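Local coordinates for nitrite oxidoreductase subunit B (Kuenenia stuttgartiensis, PDB 7B04), which carries the iron-sulfur clusters of an anammox nitrite oxidoreductase and probably relays electrons between its catalytic subunit and a heme b, at residues 24-35 against 264-273; 373-381 against 390-398. All coordinates share one frame; numbering follows the deposited sequence.

Both contacts are largely buried, but interaction 1 lies deep in the subunit, centred about 6 Å from the centre of the chain, whereas interaction 2 is less enclosed, about 25 Å out toward the C-terminus, with R392 exposed. The two centres are about 19 Å apart and share no strand. Interaction 1 pairs strands distant in sequence beside a [4Fe-4S] cluster; its side-chain contacts include ring pairs, an arginine on a ring and cluster-facing C35, I266 and R267. Interaction 2 is a local hairpin, away from any annotated site, where threonines, an asparagine and a glutamate do much of the work. Both nonetheless reach the chain of subunit A: its N109 bonds to Q265 in 264-273 and to T393 and T394 in 390-398.

Interaction 1. Residues 24-35 against 264-273; sequences HQFAAVFNINRC and GQIRLQGFLD. With SF4 (iron/sulfur cluster), chain B.
R267 lays its guanidinium flat on one face of the F30 ring, centres 4.3 Å apart and planes 20° from parallel, with the cation off-centre. The pair belongs to the antiparallel ladder of 25-31 with 267-272, an outermost strand of a mixed sheet within this chain, beside a [4Fe-4S] site of the ferredoxin type. CG of R267 is wedged between the backbone N and the carbonyl carbon (chi1 51°), and a bend at chi3 brings the group round beside the cluster, NH1 lying 3.5 Å from sulfide S1. A positive charge there would probably help balance the anionic cluster. I266 pushes its CD1 toward the same sulfide and onto CB of C35, whose SG binds the iron FE3 at 2.3 Å. Backbone bonds zip the strands together, among them G270 N to A27 O and the reciprocal V29-L268 pair. G270 O is gripped twice, by A27 N and by Q269 NE2 from the opposite faces of its plane, while Q269 OE1 takes T256 N. At the far end H24 crosses F271, ring planes 33° apart, with CB of F271 over the imidazole face. Beyond the ladder, R34 gives NH1 to E325 of subunit A in a salt bridge and sends NH2 to Q265 O at 2.8 Å, in the carbonyl plane.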
loop_
_atom_site.group_PDB
_atom_site.type_symbol
_atom_site.label_atom_id
_atom_site.label_comp_id
_atom_site.label_asym_id
_atom_site.label_seq_id
_atom_site.Cartn_x
_atom_site.Cartn_y
_atom_site.Cartn_z
ATOM N N HIS A 24 21.270 11.290 27.319
ATOM C CA HIS A 24 20.242 11.880 26.484
ATOM C C HIS A 24 19.280 10.765 26.094
ATOM O O HIS A 24 19.630 9.580 26.130
ATOM C CB HIS A 24 20.824 12.607 25.259
ATOM C CG HIS A 24 21.748 11.767 24.401
ATOM N ND1 HIS A 24 21.419 10.504 23.942
ATOM C CD2 HIS A 24 22.997 12.020 23.933
ATOM C CE1 HIS A 24 22.419 10.019 23.232
ATOM N NE2 HIS A 24 23.386 10.918 23.214
ATOM N N GLN A 25 18.046 11.144 25.770
ATOM C CA GLN A 25 16.976 10.176 25.558
ATOM C C GLN A 25 16.652 10.048 24.078
ATOM O O GLN A 25 16.387 11.051 23.405
ATOM C CB GLN A 25 15.714 10.579 26.327
ATOM C CG GLN A 25 14.515 9.686 26.053
ATOM C CD GLN A 25 14.673 8.297 26.643
ATOM O OE1 GLN A 25 15.154 8.137 27.765
ATOM N NE2 GLN A 25 14.266 7.284 25.888
ATOM N N PHE A 26 16.662 8.810 23.585
ATOM C CA PHE A 26 16.204 8.510 22.233
ATOM C C PHE A 26 14.781 9.011 22.050
ATOM O O PHE A 26 13.865 8.579 22.756
ATOM C CB PHE A 26 16.286 7.001 21.975
ATOM C CG PHE A 26 15.662 6.560 20.678
ATOM C CD1 PHE A 26 14.330 6.177 20.622
ATOM C CD2 PHE A 26 16.408 6.521 19.518
ATOM C CE1 PHE A 26 13.760 5.772 19.428
ATOM C CE2 PHE A 26 15.840 6.111 18.328
ATOM C CZ PHE A 26 14.519 5.740 18.281
ATOM N N ALA A 27 14.596 9.920 21.099
ATOM C CA ALA A 27 13.307 10.563 20.913
ATOM C C ALA A 27 13.113 10.878 19.439
ATOM O O ALA A 27 14.066 10.908 18.656
ATOM C CB ALA A 27 13.187 11.837 21.757
ATOM N N ALA A 28 11.856 11.111 19.071
ATOM C CA ALA A 28 11.513 11.415 17.691
ATOM C C ALA A 28 10.250 12.261 17.667
ATOM O O ALA A 28 9.447 12.246 18.604
ATOM C CB ALA A 28 11.321 10.137 16.865
ATOM N N VAL A 29 10.085 13.003 16.574
ATOM C CA VAL A 29 8.927 13.862 16.361
ATOM C C VAL A 29 8.203 13.386 15.112
ATOM O O VAL A 29 8.815 13.262 14.046
ATOM C CB VAL A 29 9.340 15.339 16.221
ATOM C CG1 VAL A 29 8.165 16.177 15.740
ATOM C CG2 VAL A 29 9.881 15.864 17.542
ATOM N N PHE A 30 6.902 13.133 15.239
ATOM C CA PHE A 30 6.074 12.672 14.130
ATOM C C PHE A 30 5.102 13.783 13.758
ATOM O O PHE A 30 4.287 14.201 14.588
ATOM C CB PHE A 30 5.295 11.404 14.494
ATOM C CG PHE A 30 6.151 10.181 14.719
ATOM C CD1 PHE A 30 7.532 10.253 14.722
ATOM C CD2 PHE A 30 5.556 8.947 14.929
ATOM C CE1 PHE A 30 8.299 9.126 14.932
ATOM C CE2 PHE A 30 6.318 7.816 15.139
ATOM C CZ PHE A 30 7.691 7.906 15.139
ATOM N N ASN A 31 5.181 14.258 12.516
ATOM C CA ASN A 31 4.237 15.257 12.014
ATOM C C ASN A 31 3.046 14.510 11.428
ATOM O O ASN A 31 3.042 14.122 10.259
ATOM C CB ASN A 31 4.900 16.169 10.989
ATOM C CG ASN A 31 4.048 17.379 10.648
ATOM O OD1 ASN A 31 2.929 17.525 11.140
ATOM N ND2 ASN A 31 4.578 18.254 9.802
ATOM N N ILE A 32 2.015 14.313 12.256
ATOM C CA ILE A 32 0.827 13.575 11.831
ATOM C C ILE A 32 0.172 14.232 10.622
ATOM O O ILE A 32 -0.411 13.548 9.772
ATOM C CB ILE A 32 -0.166 13.447 13.004
ATOM C CG1 ILE A 32 0.499 12.767 14.200
ATOM C CG2 ILE A 32 -1.399 12.666 12.584
ATOM C CD1 ILE A 32 -0.397 12.685 15.417
ATOM N N ASN A 33 0.263 15.560 10.521
ATOM C CA ASN A 33 -0.354 16.276 9.410
ATOM C C ASN A 33 0.154 15.797 8.055
ATOM O O ASN A 33 -0.568 15.893 7.058
ATOM C CB ASN A 33 -0.111 17.775 9.564
ATOM C CG ASN A 33 -0.791 18.350 10.789
ATOM O OD1 ASN A 33 -2.012 18.286 10.921
ATOM N ND2 ASN A 33 -0.002 18.914 11.696
ATOM N N ARG A 34 1.385 15.295 7.992
ATOM C CA ARG A 34 1.966 14.852 6.731
ATOM C C ARG A 34 1.782 13.362 6.465
ATOM O O ARG A 34 2.128 12.903 5.371
ATOM C CB ARG A 34 3.465 15.163 6.692
ATOM C CG ARG A 34 3.853 16.623 6.636
ATOM C CD ARG A 34 5.364 16.714 6.493
ATOM N NE ARG A 34 5.864 18.083 6.444
ATOM C CZ ARG A 34 7.147 18.396 6.299
ATOM N NH1 ARG A 34 7.522 19.666 6.264
ATOM N NH2 ARG A 34 8.056 17.436 6.188
ATOM N N CYS A 35 1.256 12.599 7.418
ATOM C CA CYS A 35 1.250 11.148 7.281
ATOM C C CYS A 35 0.225 10.690 6.248
ATOM O O CYS A 35 -0.807 11.328 6.028
ATOM C CB CYS A 35 0.958 10.485 8.626
ATOM S SG CYS A 35 1.212 8.689 8.644
ATOM N N GLY A 264 6.268 10.105 3.798
ATOM C CA GLY A 264 5.674 11.424 3.785
ATOM C C GLY A 264 6.433 12.428 4.626
ATOM O O GLY A 264 5.873 13.456 5.023
ATOM N N GLN A 265 7.717 12.154 4.865
ATOM C CA GLN A 265 8.623 13.058 5.575
ATOM C C GLN A 265 8.000 13.608 6.859
ATOM O O GLN A 265 7.988 14.817 7.101
ATOM C CB GLN A 265 9.065 14.200 4.657
ATOM C CG GLN A 265 9.814 13.751 3.410
ATOM C CD GLN A 265 10.074 14.892 2.441
ATOM O OE1 GLN A 265 9.600 16.010 2.638
ATOM N NE2 GLN A 265 10.836 14.612 1.388
ATOM N N ILE A 266 7.474 12.711 7.697
ATOM C CA ILE A 266 6.788 13.155 8.907
ATOM C C ILE A 266 7.598 12.968 10.189
ATOM O O ILE A 266 7.311 13.646 11.187
ATOM C CB ILE A 266 5.426 12.442 9.055
ATOM C CG1 ILE A 266 5.585 11.110 9.786
ATOM C CG2 ILE A 266 4.799 12.192 7.704
ATOM C CD1 ILE A 266 4.301 10.590 10.384
ATOM N N ARG A 267 8.592 12.084 10.198
ATOM C CA ARG A 267 9.288 11.716 11.426
ATOM C C ARG A 267 10.754 12.115 11.343
ATOM O O ARG A 267 11.419 11.866 10.332
ATOM C CB ARG A 267 9.143 10.227 11.743
ATOM C CG ARG A 267 9.473 9.323 10.622
ATOM C CD ARG A 267 9.330 7.861 10.997
ATOM N NE ARG A 267 8.019 7.484 11.513
ATOM C CZ ARG A 267 7.686 6.234 11.821
ATOM N NH1 ARG A 267 6.476 5.957 12.286
ATOM N NH2 ARG A 267 8.571 5.258 11.665
ATOM N N LEU A 268 11.244 12.736 12.411
ATOM C CA LEU A 268 12.654 13.058 12.593
ATOM C C LEU A 268 13.108 12.427 13.899
ATOM O O LEU A 268 12.500 12.663 14.948
ATOM C CB LEU A 268 12.879 14.571 12.618
ATOM C CG LEU A 268 14.326 15.044 12.764
ATOM C CD1 LEU A 268 15.062 14.922 11.441
ATOM C CD2 LEU A 268 14.375 16.473 13.285
ATOM N N GLN A 269 14.163 11.621 13.837
ATOM C CA GLN A 269 14.647 10.881 14.994
ATOM C C GLN A 269 15.993 11.430 15.444
ATOM O O GLN A 269 16.877 11.687 14.619
ATOM C CB GLN A 269 14.779 9.394 14.666
ATOM C CG GLN A 269 15.021 8.517 15.874
ATOM C CD GLN A 269 16.455 8.036 15.961
ATOM O OE1 GLN A 269 16.860 7.124 15.243
ATOM N NE2 GLN A 269 17.226 8.638 16.859
ATOM N N GLY A 270 16.140 11.599 16.755
ATOM C CA GLY A 270 17.363 12.100 17.349
ATOM C C GLY A 270 17.438 11.790 18.829
ATOM O O GLY A 270 17.079 10.689 19.256
ATOM N N PHE A 271 17.909 12.749 19.624
ATOM C CA PHE A 271 17.956 12.591 21.068
ATOM C C PHE A 271 17.453 13.859 21.743
ATOM O O PHE A 271 17.595 14.963 21.209
ATOM C CB PHE A 271 19.374 12.269 21.552
ATOM C CG PHE A 271 19.944 11.019 20.950
ATOM C CD1 PHE A 271 19.556 9.773 21.412
ATOM C CD2 PHE A 271 20.863 11.090 19.918
ATOM C CE1 PHE A 271 20.079 8.619 20.858
ATOM C CE2 PHE A 271 21.391 9.943 19.360
ATOM C CZ PHE A 271 20.999 8.705 19.831
ATOM N N LEU A 272 16.863 13.687 22.924
ATOM C CA LEU A 272 16.463 14.811 23.767
ATOM C C LEU A 272 17.678 15.287 24.554
ATOM O O LEU A 272 18.071 14.671 25.548
ATOM C CB LEU A 272 15.322 14.411 24.694
ATOM C CG LEU A 272 13.917 14.762 24.203
ATOM C CD1 LEU A 272 12.862 14.230 25.160
ATOM C CD2 LEU A 272 13.777 16.264 24.026
ATOM N N ASP A 273 18.279 16.384 24.109
ATOM C CA ASP A 273 19.390 16.998 24.819
ATOM C C ASP A 273 18.866 18.030 25.816
ATOM O O ASP A 273 17.659 18.175 26.031
ATOM C CB ASP A 273 20.361 17.648 23.834
ATOM C CG ASP A 273 21.063 16.643 22.947
ATOM O OD1 ASP A 273 21.304 15.505 23.402
ATOM O OD2 ASP A 273 21.380 16.998 21.793
HETATM FE FE1 SF4 B . 3.992 6.363 5.807
HETATM FE FE2 SF4 B . 4.789 5.369 8.231
HETATM FE FE3 SF4 B . 3.100 7.522 8.121
HETATM FE FE4 SF4 B . 5.719 7.796 7.374
HETATM S S1 SF4 B . 4.936 7.289 9.454
HETATM S S2 SF4 B . 3.890 8.594 6.271
HETATM S S3 SF4 B . 6.105 5.762 6.414
HETATM S S4 SF4 B . 2.668 5.403 7.394
#

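Interaction 2. Residues 373-381 against 390-398; sequences FTMYNDTVI and VVRTTVEEP
The guanidinium of R392 meets I381 obliquely, with NE 3.6 Å from I381 CG1 and CD1 near NH2, while CG2 of T379 packs against the R392 methylenes. The second flat group is the N377 amide: E396 N approaches OD1 from above its plane, 44° out of it, and the E396 carboxylate is turned 72° to it, while ND2 comes by the T394 CB. These contacts tie together the beta hairpin of strands 371-383 and 389-394, laddered here at 379-381 against 392-394, with a classic bulge at V390 and V391. In the ladder V380 and T393 form the hydrogen-bonded pair, V380 N to T393 O at 3.0 Å and T393 N to V380 O at 3.2 Å. Beyond it, V395 N reaches D378 O at 3.0 Å. N377 is the centre of an inverse gamma turn, and with CG anti to its backbone N (chi1 -178°) its side chain reaches across, so that OD1 accepts E396 N at 3.0 Å. T394 OG1 donates to E396 O, so both backbone polar groups of E396 are held. With a leucine in place of N377, E396 N would probably lose its acceptor and the backbone around it be freer to shift. M375 crosses the E396 side chain at about a right angle, its SD and CE by OE1, and V395 packs over the carbonyl oxygens of Y376 and D378. T393 OG1 bonds to N109 of subunit A. Within these ranges, then, backbone pairing gives way past V395 to a side-chain acceptor, and the charges of D378 and R392 are met by salt bridges, D378 OD1 with R336 outside the hairpin and R392 NE with E389 at the start of its own strand.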
loop_
_atom_site.group_PDB
_atom_site.type_symbol
_atom_site.label_atom_id
_atom_site.label_comp_id
_atom_site.label_asym_id
_atom_site.label_seq_id
_atom_site.Cartn_x
_atom_site.Cartn_y
_atom_site.Cartn_z
ATOM N N PHE A 373 1.294 35.066 6.834
ATOM C CA PHE A 373 2.338 34.074 6.604
ATOM C C PHE A 373 3.291 34.580 5.528
ATOM O O PHE A 373 2.855 34.937 4.428
ATOM C CB PHE A 373 1.736 32.731 6.182
ATOM C CG PHE A 373 2.755 31.735 5.705
ATOM C CD1 PHE A 373 3.512 31.011 6.611
ATOM C CD2 PHE A 373 2.955 31.524 4.352
ATOM C CE1 PHE A 373 4.450 30.095 6.174
ATOM C CE2 PHE A 373 3.893 30.615 3.910
ATOM C CZ PHE A 373 4.640 29.897 4.822
ATOM N N THR A 374 4.586 34.607 5.844
ATOM C CA THR A 374 5.631 34.920 4.882
ATOM C C THR A 374 6.608 33.757 4.819
ATOM O O THR A 374 6.925 33.132 5.835
ATOM C CB THR A 374 6.384 36.213 5.227
ATOM O OG1 THR A 374 7.230 35.994 6.362
ATOM C CG2 THR A 374 5.416 37.341 5.522
ATOM N N MET A 375 7.077 33.460 3.614
ATOM C CA MET A 375 7.945 32.314 3.384
ATOM C C MET A 375 9.194 32.759 2.641
ATOM O O MET A 375 9.104 33.477 1.637
ATOM C CB MET A 375 7.222 31.217 2.586
ATOM C CG MET A 375 8.083 30.008 2.264
ATOM S SD MET A 375 7.167 28.765 1.340
ATOM C CE MET A 375 6.908 29.612 -0.217
ATOM N N TYR A 376 10.351 32.322 3.138
ATOM C CA TYR A 376 11.657 32.652 2.587
ATOM C C TYR A 376 12.325 31.355 2.150
ATOM O O TYR A 376 12.043 30.283 2.694
ATOM C CB TYR A 376 12.526 33.375 3.628
ATOM C CG TYR A 376 11.842 34.539 4.320
ATOM C CD1 TYR A 376 12.160 35.853 3.996
ATOM C CD2 TYR A 376 10.881 34.325 5.299
ATOM C CE1 TYR A 376 11.527 36.921 4.628
ATOM C CE2 TYR A 376 10.249 35.381 5.927
ATOM C CZ TYR A 376 10.574 36.676 5.591
ATOM O OH TYR A 376 9.947 37.732 6.217
ATOM N N ASN A 377 13.184 31.434 1.134
ATOM C CA ASN A 377 13.888 30.235 0.669
ATOM C C ASN A 377 15.186 30.054 1.460
ATOM O O ASN A 377 16.303 30.202 0.949
ATOM C CB ASN A 377 14.155 30.307 -0.826
ATOM C CG ASN A 377 14.853 29.048 -1.344
ATOM O OD1 ASN A 377 14.218 28.109 -1.813
ATOM N ND2 ASN A 377 16.169 29.027 -1.242
ATOM N N ASP A 378 15.026 29.726 2.738
ATOM C CA ASP A 378 16.200 29.561 3.575
ATOM C C ASP A 378 16.822 28.197 3.343
ATOM O O ASP A 378 16.181 27.261 2.856
ATOM C CB ASP A 378 15.879 29.696 5.058
ATOM C CG ASP A 378 15.007 30.898 5.366
ATOM O OD1 ASP A 378 15.241 31.989 4.819
ATOM O OD2 ASP A 378 14.098 30.745 6.199
ATOM N N THR A 379 18.099 28.108 3.677
ATOM C CA THR A 379 18.863 26.872 3.595
ATOM C C THR A 379 19.071 26.364 5.019
ATOM O O THR A 379 19.769 27.004 5.814
ATOM C CB THR A 379 20.200 27.106 2.896
ATOM O OG1 THR A 379 19.968 27.429 1.520
ATOM C CG2 THR A 379 21.068 25.883 2.994
ATOM N N VAL A 380 18.443 25.238 5.348
ATOM C CA VAL A 380 18.580 24.637 6.669
ATOM C C VAL A 380 19.723 23.635 6.623
ATOM O O VAL A 380 19.910 22.922 5.629
ATOM C CB VAL A 380 17.259 23.978 7.123
ATOM C CG1 VAL A 380 16.866 22.836 6.195
ATOM C CG2 VAL A 380 17.369 23.493 8.565
ATOM N N ILE A 381 20.512 23.595 7.695
ATOM C CA ILE A 381 21.726 22.793 7.755
ATOM C C ILE A 381 21.713 21.974 9.037
ATOM O O ILE A 381 21.390 22.491 10.113
ATOM C CB ILE A 381 22.991 23.676 7.692
ATOM C CG1 ILE A 381 22.996 24.524 6.419
ATOM C CG2 ILE A 381 24.242 22.824 7.755
ATOM C CD1 ILE A 381 23.984 25.668 6.458
ATOM N N VAL A 390 26.244 17.269 7.939
ATOM C CA VAL A 390 25.812 15.984 7.406
ATOM C C VAL A 390 24.662 16.116 6.427
ATOM O O VAL A 390 24.404 15.175 5.655
ATOM C CB VAL A 390 25.442 15.024 8.558
ATOM C CG1 VAL A 390 26.674 14.725 9.409
ATOM C CG2 VAL A 390 24.355 15.628 9.412
ATOM N N VAL A 391 23.946 17.241 6.409
ATOM C CA VAL A 391 22.777 17.408 5.556
ATOM C C VAL A 391 22.580 18.894 5.283
ATOM O O VAL A 391 22.985 19.750 6.075
ATOM C CB VAL A 391 21.522 16.777 6.206
ATOM C CG1 VAL A 391 21.055 17.608 7.394
ATOM C CG2 VAL A 391 20.412 16.610 5.183
ATOM N N ARG A 392 21.967 19.195 4.140
ATOM C CA ARG A 392 21.611 20.562 3.788
ATOM C C ARG A 392 20.548 20.530 2.697
ATOM O O ARG A 392 20.628 19.713 1.778
ATOM C CB ARG A 392 22.840 21.346 3.312
ATOM C CG ARG A 392 22.520 22.691 2.696
ATOM C CD ARG A 392 23.773 23.403 2.223
ATOM N NE ARG A 392 24.651 23.763 3.331
ATOM C CZ ARG A 392 25.655 24.628 3.235
ATOM N NH1 ARG A 392 25.905 25.227 2.078
ATOM N NH2 ARG A 392 26.405 24.897 4.293
ATOM N N THR A 393 19.565 21.422 2.800
ATOM C CA THR A 393 18.523 21.522 1.785
ATOM C C THR A 393 17.903 22.911 1.846
ATOM O O THR A 393 18.094 23.660 2.806
ATOM C CB THR A 393 17.452 20.441 1.963
ATOM O OG1 THR A 393 16.590 20.428 0.818
ATOM C CG2 THR A 393 16.622 20.710 3.207
ATOM N N THR A 394 17.162 23.247 0.794
ATOM C CA THR A 394 16.465 24.520 0.682
ATOM C C THR A 394 14.981 24.342 0.988
ATOM O O THR A 394 14.421 23.251 0.866
ATOM C CB THR A 394 16.640 25.121 -0.716
ATOM O OG1 THR A 394 16.102 24.226 -1.698
ATOM C CG2 THR A 394 18.113 25.365 -1.011
ATOM N N VAL A 395 14.345 25.445 1.389
ATOM C CA VAL A 395 12.925 25.400 1.726
ATOM C C VAL A 395 12.072 25.320 0.464
ATOM O O VAL A 395 11.067 24.601 0.421
ATOM C CB VAL A 395 12.546 26.614 2.596
ATOM C CG1 VAL A 395 11.038 26.696 2.777
ATOM C CG2 VAL A 395 13.237 26.532 3.947
ATOM N N GLU A 396 12.464 26.036 -0.584
ATOM C CA GLU A 396 11.697 26.116 -1.817
ATOM C C GLU A 396 12.475 25.475 -2.961
ATOM O O GLU A 396 13.711 25.483 -2.979
ATOM C CB GLU A 396 11.360 27.576 -2.155
ATOM C CG GLU A 396 10.382 27.768 -3.287
ATOM C CD GLU A 396 8.961 27.513 -2.857
ATOM O OE1 GLU A 396 8.729 27.360 -1.640
ATOM O OE2 GLU A 396 8.073 27.479 -3.733
ATOM N N GLU A 397 11.735 24.916 -3.915
ATOM C CA GLU A 397 12.348 24.191 -5.018
ATOM C C GLU A 397 12.892 25.163 -6.063
ATOM O O GLU A 397 12.250 26.172 -6.369
ATOM C CB GLU A 397 11.332 23.262 -5.679
ATOM C CG GLU A 397 11.093 21.963 -4.934
ATOM C CD GLU A 397 12.135 20.912 -5.252
ATOM O OE1 GLU A 397 12.580 20.850 -6.417
ATOM O OE2 GLU A 397 12.505 20.147 -4.338
ATOM N N PRO A 398 14.061 24.883 -6.625
ATOM C CA PRO A 398 14.572 25.700 -7.727
ATOM C C PRO A 398 13.847 25.372 -9.028
ATOM O O PRO A 398 13.128 24.375 -9.141
ATOM C CB PRO A 398 16.053 25.313 -7.797
ATOM C CG PRO A 398 16.091 23.930 -7.281
ATOM C CD PRO A 398 15.024 23.846 -6.217
#